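Local atomic coordinates of lasso peptide isopeptidase AtxE2 (Asticcacaulis excentricus, PDB entry 5TXE), a protein that hydrolyses the isopeptide bond of the lasso peptides astexin-2 and astexin-3, recognising their threaded shape and converting them to linear peptides. Residues A[657-662]-A[673-678]; A[450-455]-A[651-656]. The protein carries 1 engineered substitution. All coordinates share one frame; numbering follows the deposited sequence.

Contact 1: A[657-662]-A[673-678]; sequences FRFWLM and AQYDRW
Trp678 NE1 hydrogen-bonds Glu629 OE1, the same oxygen that takes a salt bridge from Arg677 NH1, while the indole turns an edge to Phe659. Ring carbons of Phe659 and Trp660 approach the backbone of the same residue: Phe659 CZ comes within 3.6 Å of Trp678 O, and Trp660 CH2 stands farther back, 4.2 Å from Trp678 O. This is packing of carbon against oxygen; no hydrogen bond crosses between 657-662 and 673-678. Phe659 carries the contact. Its CG lies anti to the backbone N (chi1 179°), which sends the ring out from its own helix towards 673-678. There Trp678 CB sits over one face, 4.0 Å from the centroid of the Phe659 ring, in a CH-pi contact. The indole meets the phenyl as an offset edge-to-face pair, its six-membered ring edge turned to the Phe659 face and the planes 63° apart, while Trp678 CE3 reaches 3.9 Å from Phe659 CB. On the Tyr675 side, Phe659 CD1 touches the edge of the phenol ring near its plane, 3.8 Å from Tyr675 CD1. An alanine in place of Phe659 would remove the ring and is likely to leave Trp678 CB and the Tyr675 edge with a gap between the helices. The segment axes come no closer than 11.8 Å and run 38° apart, and the aromatic side chains span the interval. Between these two segments the hold is apolar and aromatic, and the polar groups find their partners outside them, Tyr675 OH on the backbone N of Asp666.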
# COMPACT_ATOMS: atom_id res chain seq x y z
N PHE A 657 -9.54 21.49 6.72
CA PHE A 657 -10.81 21.48 5.99
C PHE A 657 -11.99 22.12 6.76
O PHE A 657 -12.79 22.83 6.17
CB PHE A 657 -11.14 20.09 5.52
CG PHE A 657 -10.30 19.63 4.35
CD1 PHE A 657 -10.18 20.39 3.25
CD2 PHE A 657 -9.59 18.47 4.43
CE1 PHE A 657 -9.37 19.99 2.21
CE2 PHE A 657 -8.80 18.04 3.39
CZ PHE A 657 -8.71 18.79 2.26
N ARG A 658 -12.04 21.96 8.07
CA ARG A 658 -13.05 22.69 8.86
C ARG A 658 -12.88 24.19 8.74
O ARG A 658 -13.87 24.93 8.65
CB ARG A 658 -13.02 22.32 10.32
CG ARG A 658 -13.52 20.93 10.59
CD ARG A 658 -13.56 20.59 12.09
NE ARG A 658 -14.67 21.27 12.72
CZ ARG A 658 -14.63 22.01 13.83
NH1 ARG A 658 -13.53 22.14 14.57
NH2 ARG A 658 -15.75 22.58 14.23
N PHE A 659 -11.63 24.65 8.72
CA PHE A 659 -11.35 26.06 8.63
C PHE A 659 -11.78 26.62 7.27
O PHE A 659 -12.50 27.60 7.22
CB PHE A 659 -9.86 26.37 8.94
CG PHE A 659 -9.47 27.85 8.83
CD1 PHE A 659 -9.64 28.69 9.88
CD2 PHE A 659 -8.96 28.35 7.66
CE1 PHE A 659 -9.32 30.04 9.76
CE2 PHE A 659 -8.61 29.67 7.55
CZ PHE A 659 -8.78 30.51 8.59
N TRP A 660 -11.33 26.01 6.17
CA TRP A 660 -11.56 26.58 4.89
C TRP A 660 -12.88 26.23 4.31
O TRP A 660 -13.41 27.03 3.55
CB TRP A 660 -10.53 26.13 3.90
CG TRP A 660 -9.15 26.60 4.24
CD1 TRP A 660 -8.14 25.86 4.77
CD2 TRP A 660 -8.62 27.90 4.02
NE1 TRP A 660 -6.99 26.62 4.87
CE2 TRP A 660 -7.28 27.89 4.42
CE3 TRP A 660 -9.17 29.09 3.51
CZ2 TRP A 660 -6.48 29.00 4.35
CZ3 TRP A 660 -8.38 30.20 3.44
CH2 TRP A 660 -7.03 30.15 3.87
N LEU A 661 -13.43 25.06 4.62
CA LEU A 661 -14.70 24.65 4.03
C LEU A 661 -15.90 24.83 4.93
O LEU A 661 -16.98 24.82 4.41
CB LEU A 661 -14.69 23.20 3.58
CG LEU A 661 -13.57 22.81 2.63
CD1 LEU A 661 -13.65 21.32 2.33
CD2 LEU A 661 -13.53 23.56 1.34
N MET A 662 -15.72 24.95 6.25
CA MET A 662 -16.82 25.23 7.18
C MET A 662 -16.67 26.55 7.93
O MET A 662 -17.59 26.91 8.64
CB MET A 662 -16.96 24.10 8.23
CG MET A 662 -17.41 22.75 7.66
SD MET A 662 -17.34 21.51 8.93
CE MET A 662 -18.05 20.09 8.17
N ALA A 673 -2.23 29.37 17.90
CA ALA A 673 -1.18 29.85 16.97
C ALA A 673 -1.42 29.35 15.54
O ALA A 673 -1.15 30.05 14.57
CB ALA A 673 0.20 29.42 17.45
N GLN A 674 -1.92 28.14 15.42
CA GLN A 674 -2.23 27.58 14.11
C GLN A 674 -3.30 28.41 13.43
O GLN A 674 -3.15 28.81 12.31
CB GLN A 674 -2.67 26.14 14.26
CG GLN A 674 -3.48 25.55 13.12
CD GLN A 674 -3.95 24.14 13.48
OE1 GLN A 674 -3.17 23.21 13.44
NE2 GLN A 674 -5.21 23.98 13.82
N TYR A 675 -4.38 28.70 14.14
CA TYR A 675 -5.43 29.57 13.55
C TYR A 675 -5.01 31.03 13.32
O TYR A 675 -5.46 31.66 12.33
CB TYR A 675 -6.72 29.47 14.37
CG TYR A 675 -7.35 28.09 14.28
CD1 TYR A 675 -7.87 27.59 13.07
CD2 TYR A 675 -7.42 27.28 15.40
CE1 TYR A 675 -8.43 26.30 12.99
CE2 TYR A 675 -7.97 26.01 15.34
CZ TYR A 675 -8.49 25.53 14.13
OH TYR A 675 -9.07 24.29 14.15
N ASP A 676 -4.12 31.57 14.13
CA ASP A 676 -3.50 32.88 13.75
C ASP A 676 -2.87 32.81 12.37
O ASP A 676 -3.08 33.67 11.51
CB ASP A 676 -2.43 33.33 14.76
CG ASP A 676 -3.01 33.72 16.14
OD1 ASP A 676 -4.26 33.94 16.24
OD2 ASP A 676 -2.23 33.78 17.12
N ARG A 677 -2.07 31.79 12.14
CA ARG A 677 -1.40 31.64 10.88
C ARG A 677 -2.40 31.49 9.73
O ARG A 677 -2.26 32.09 8.70
CB ARG A 677 -0.60 30.36 10.94
CG ARG A 677 0.89 30.50 10.92
CD ARG A 677 1.46 29.12 10.64
NE ARG A 677 1.43 28.44 11.88
CZ ARG A 677 1.00 27.22 12.16
NH1 ARG A 677 0.51 26.35 11.28
NH2 ARG A 677 1.13 26.86 13.43
N TRP A 678 -3.42 30.67 9.93
CA TRP A 678 -4.35 30.39 8.86
C TRP A 678 -5.27 31.61 8.60
O TRP A 678 -5.63 31.89 7.45
CB TRP A 678 -5.17 29.15 9.17
CG TRP A 678 -4.36 27.89 9.25
CD1 TRP A 678 -3.04 27.75 8.99
CD2 TRP A 678 -4.83 26.62 9.63
NE1 TRP A 678 -2.65 26.47 9.18
CE2 TRP A 678 -3.73 25.75 9.61
CE3 TRP A 678 -6.08 26.12 10.00
CZ2 TRP A 678 -3.84 24.41 9.89
CZ3 TRP A 678 -6.17 24.75 10.30
CH2 TRP A 678 -5.08 23.93 10.22

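Contact 2: A[450-455]-A[651-656]; sequences DENPIL and NRTIDW
Asn452 and Thr653 meet through a water molecule held at three points. The water donates one hydrogen bond to Glu451 O at 2.7 Å and another to Asn452 OD1, also at 2.7 Å, and it accepts one from Thr653 OG1 at 2.6 Å. Both its hydrogens are thus spent on the loop and the helix supplies the donor. Thr653 OG1 lies beside its own backbone N (chi1 -78°), and this rotation turns the hydroxyl towards the water. Asn452 OD1 and Thr653 OG1 are 4.2 Å apart, too far for a direct bond, so the water does the joining.

Beyond the water, the contact belongs to the alpha/beta-hydrolase domain of a prolyl oligopeptidase-family enzyme. Segment 450-455 leads into helix 454-459, with Pro453 at its N-cap position, and helix 643-662 follows the last strand of the mixed central sheet and the loop carrying His638. The Asn452 side chain is about 9 Å from that of Tyr438, which stabilises the alkoxide intermediate, and about 10 Å from that of Ala527, the engineered substitute for the nucleophile.

Van der Waals contacts fill in around the polar bridge. The side chains of Asn452 and Thr653 cross at about a right angle, which brings the methyl Thr653 CG2 to 3.7 Å from Asn452 OD1. One residue further along each segment, Pro453 CG touches the end of an isoleucine, 3.9 Å from Ile654 CD1. Leu43 and Pro40 of helix 40-44 pack on Pro453 and Ile654 respectively.

Loop residues have further polar partners: Glu451 OE1 forms a salt bridge with Lys640 NZ, and Asp450 OD1 is hydrogen-bonded to Tyr650 OH.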
# COMPACT_ATOMS: atom_id res chain seq x y z
N ASP A 450 -2.36 5.99 4.26
CA ASP A 450 -2.99 6.25 5.55
C ASP A 450 -2.71 7.66 6.09
O ASP A 450 -2.12 7.84 7.16
CB ASP A 450 -2.61 5.15 6.59
CG ASP A 450 -3.46 5.27 7.89
OD1 ASP A 450 -4.32 6.21 7.93
OD2 ASP A 450 -3.22 4.49 8.86
N GLU A 451 -3.15 8.67 5.33
CA GLU A 451 -2.84 10.06 5.62
C GLU A 451 -4.10 10.89 5.88
O GLU A 451 -4.01 11.98 6.46
CB GLU A 451 -2.29 10.74 4.37
CG GLU A 451 -0.84 10.89 4.14
CD GLU A 451 -0.02 11.60 5.23
OE1 GLU A 451 0.42 12.82 5.10
OE2 GLU A 451 0.29 10.81 6.15
N ASN A 452 -5.23 10.48 5.32
CA ASN A 452 -6.41 11.33 5.32
C ASN A 452 -7.57 10.58 5.90
O ASN A 452 -8.09 9.68 5.25
CB ASN A 452 -6.71 11.82 3.92
CG ASN A 452 -5.61 12.75 3.39
OD1 ASN A 452 -5.59 13.92 3.74
ND2 ASN A 452 -4.66 12.21 2.60
N PRO A 453 -8.00 10.95 7.10
CA PRO A 453 -8.82 10.05 7.94
C PRO A 453 -10.34 10.05 7.59
O PRO A 453 -11.07 11.02 7.87
CB PRO A 453 -8.58 10.60 9.33
CG PRO A 453 -8.39 12.03 9.12
CD PRO A 453 -7.69 12.20 7.81
N ILE A 454 -10.81 8.98 6.98
CA ILE A 454 -12.05 9.04 6.24
C ILE A 454 -13.22 9.10 7.20
O ILE A 454 -14.04 10.01 7.14
CB ILE A 454 -12.15 7.82 5.31
CG1 ILE A 454 -11.21 8.06 4.15
CG2 ILE A 454 -13.58 7.64 4.79
CD1 ILE A 454 -10.93 6.82 3.37
N LEU A 455 -13.26 8.17 8.14
CA LEU A 455 -14.39 8.14 9.04
C LEU A 455 -14.40 9.34 9.96
O LEU A 455 -15.43 9.96 10.11
CB LEU A 455 -14.44 6.78 9.80
CG LEU A 455 -14.47 5.50 8.91
CD1 LEU A 455 -14.50 4.21 9.75
CD2 LEU A 455 -15.69 5.53 8.00
N ASN A 651 -5.23 15.16 12.50
CA ASN A 651 -5.88 16.29 13.18
C ASN A 651 -5.72 17.61 12.46
O ASN A 651 -6.65 18.40 12.41
CB ASN A 651 -5.35 16.46 14.58
CG ASN A 651 -5.97 15.46 15.53
OD1 ASN A 651 -7.13 15.18 15.44
ND2 ASN A 651 -5.20 14.97 16.46
N ARG A 652 -4.54 17.85 11.89
CA ARG A 652 -4.35 19.08 11.20
C ARG A 652 -5.15 19.09 9.88
O ARG A 652 -5.57 20.14 9.39
CB ARG A 652 -2.87 19.31 10.95
CG ARG A 652 -2.58 20.73 10.47
CD ARG A 652 -1.08 20.90 10.20
NE ARG A 652 -0.28 21.10 11.42
CZ ARG A 652 0.51 20.19 11.97
NH1 ARG A 652 0.60 19.01 11.50
NH2 ARG A 652 1.20 20.49 13.06
N THR A 653 -5.25 17.94 9.24
CA THR A 653 -5.96 17.89 8.01
C THR A 653 -7.47 18.12 8.25
O THR A 653 -8.10 18.84 7.49
CB THR A 653 -5.74 16.55 7.33
OG1 THR A 653 -4.46 16.60 6.72
CG2 THR A 653 -6.77 16.32 6.24
N ILE A 654 -8.02 17.57 9.33
CA ILE A 654 -9.41 17.88 9.71
C ILE A 654 -9.55 19.35 10.04
O ILE A 654 -10.49 20.00 9.58
CB ILE A 654 -9.87 17.01 10.87
CG1 ILE A 654 -10.02 15.60 10.39
CG2 ILE A 654 -11.21 17.46 11.42
CD1 ILE A 654 -10.15 14.59 11.50
N ASP A 655 -8.63 19.90 10.81
CA ASP A 655 -8.74 21.29 11.17
C ASP A 655 -8.70 22.15 9.90
O ASP A 655 -9.38 23.17 9.80
CB ASP A 655 -7.58 21.75 12.06
CG ASP A 655 -7.59 21.15 13.46
OD1 ASP A 655 -8.57 20.50 13.86
OD2 ASP A 655 -6.57 21.31 14.18
N TRP A 656 -7.85 21.78 8.98
CA TRP A 656 -7.66 22.58 7.79
C TRP A 656 -8.96 22.65 7.00
O TRP A 656 -9.37 23.74 6.60
CB TRP A 656 -6.57 22.00 6.94
CG TRP A 656 -6.24 22.65 5.68
CD1 TRP A 656 -6.59 22.21 4.44
CD2 TRP A 656 -5.37 23.73 5.47
NE1 TRP A 656 -6.03 22.98 3.47
CE2 TRP A 656 -5.28 23.95 4.08
CE3 TRP A 656 -4.68 24.59 6.32
CZ2 TRP A 656 -4.55 24.97 3.53
CZ3 TRP A 656 -3.91 25.61 5.75
CH2 TRP A 656 -3.80 25.76 4.38
O HOH W 1 -3.54 14.48 5.43

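How the contacts relate
Both contacts use helix 643-662 in succession: 651-656 faces the loop 450-455, and 657-662, just after it, packs on the C-terminal helix 672-684. Their centres lie 13 Å apart, and side chains join them directly. Gln674 NE2 of contact 1 probably hydrogen-bonds Asp655 OD2 of contact 2 at 3.0 Å, and the indoles of Trp678 and Trp656 pack edge-to-face, with Trp678 CE2 3.6 Å from Trp656 CE3. Contact 2 lies closer to the catalytic residues, whereas contact 1 is remote from the annotated catalytic and substrate-binding residues; its centre is about 30 Å from the centre of the chain, against about 18 Å for contact 2.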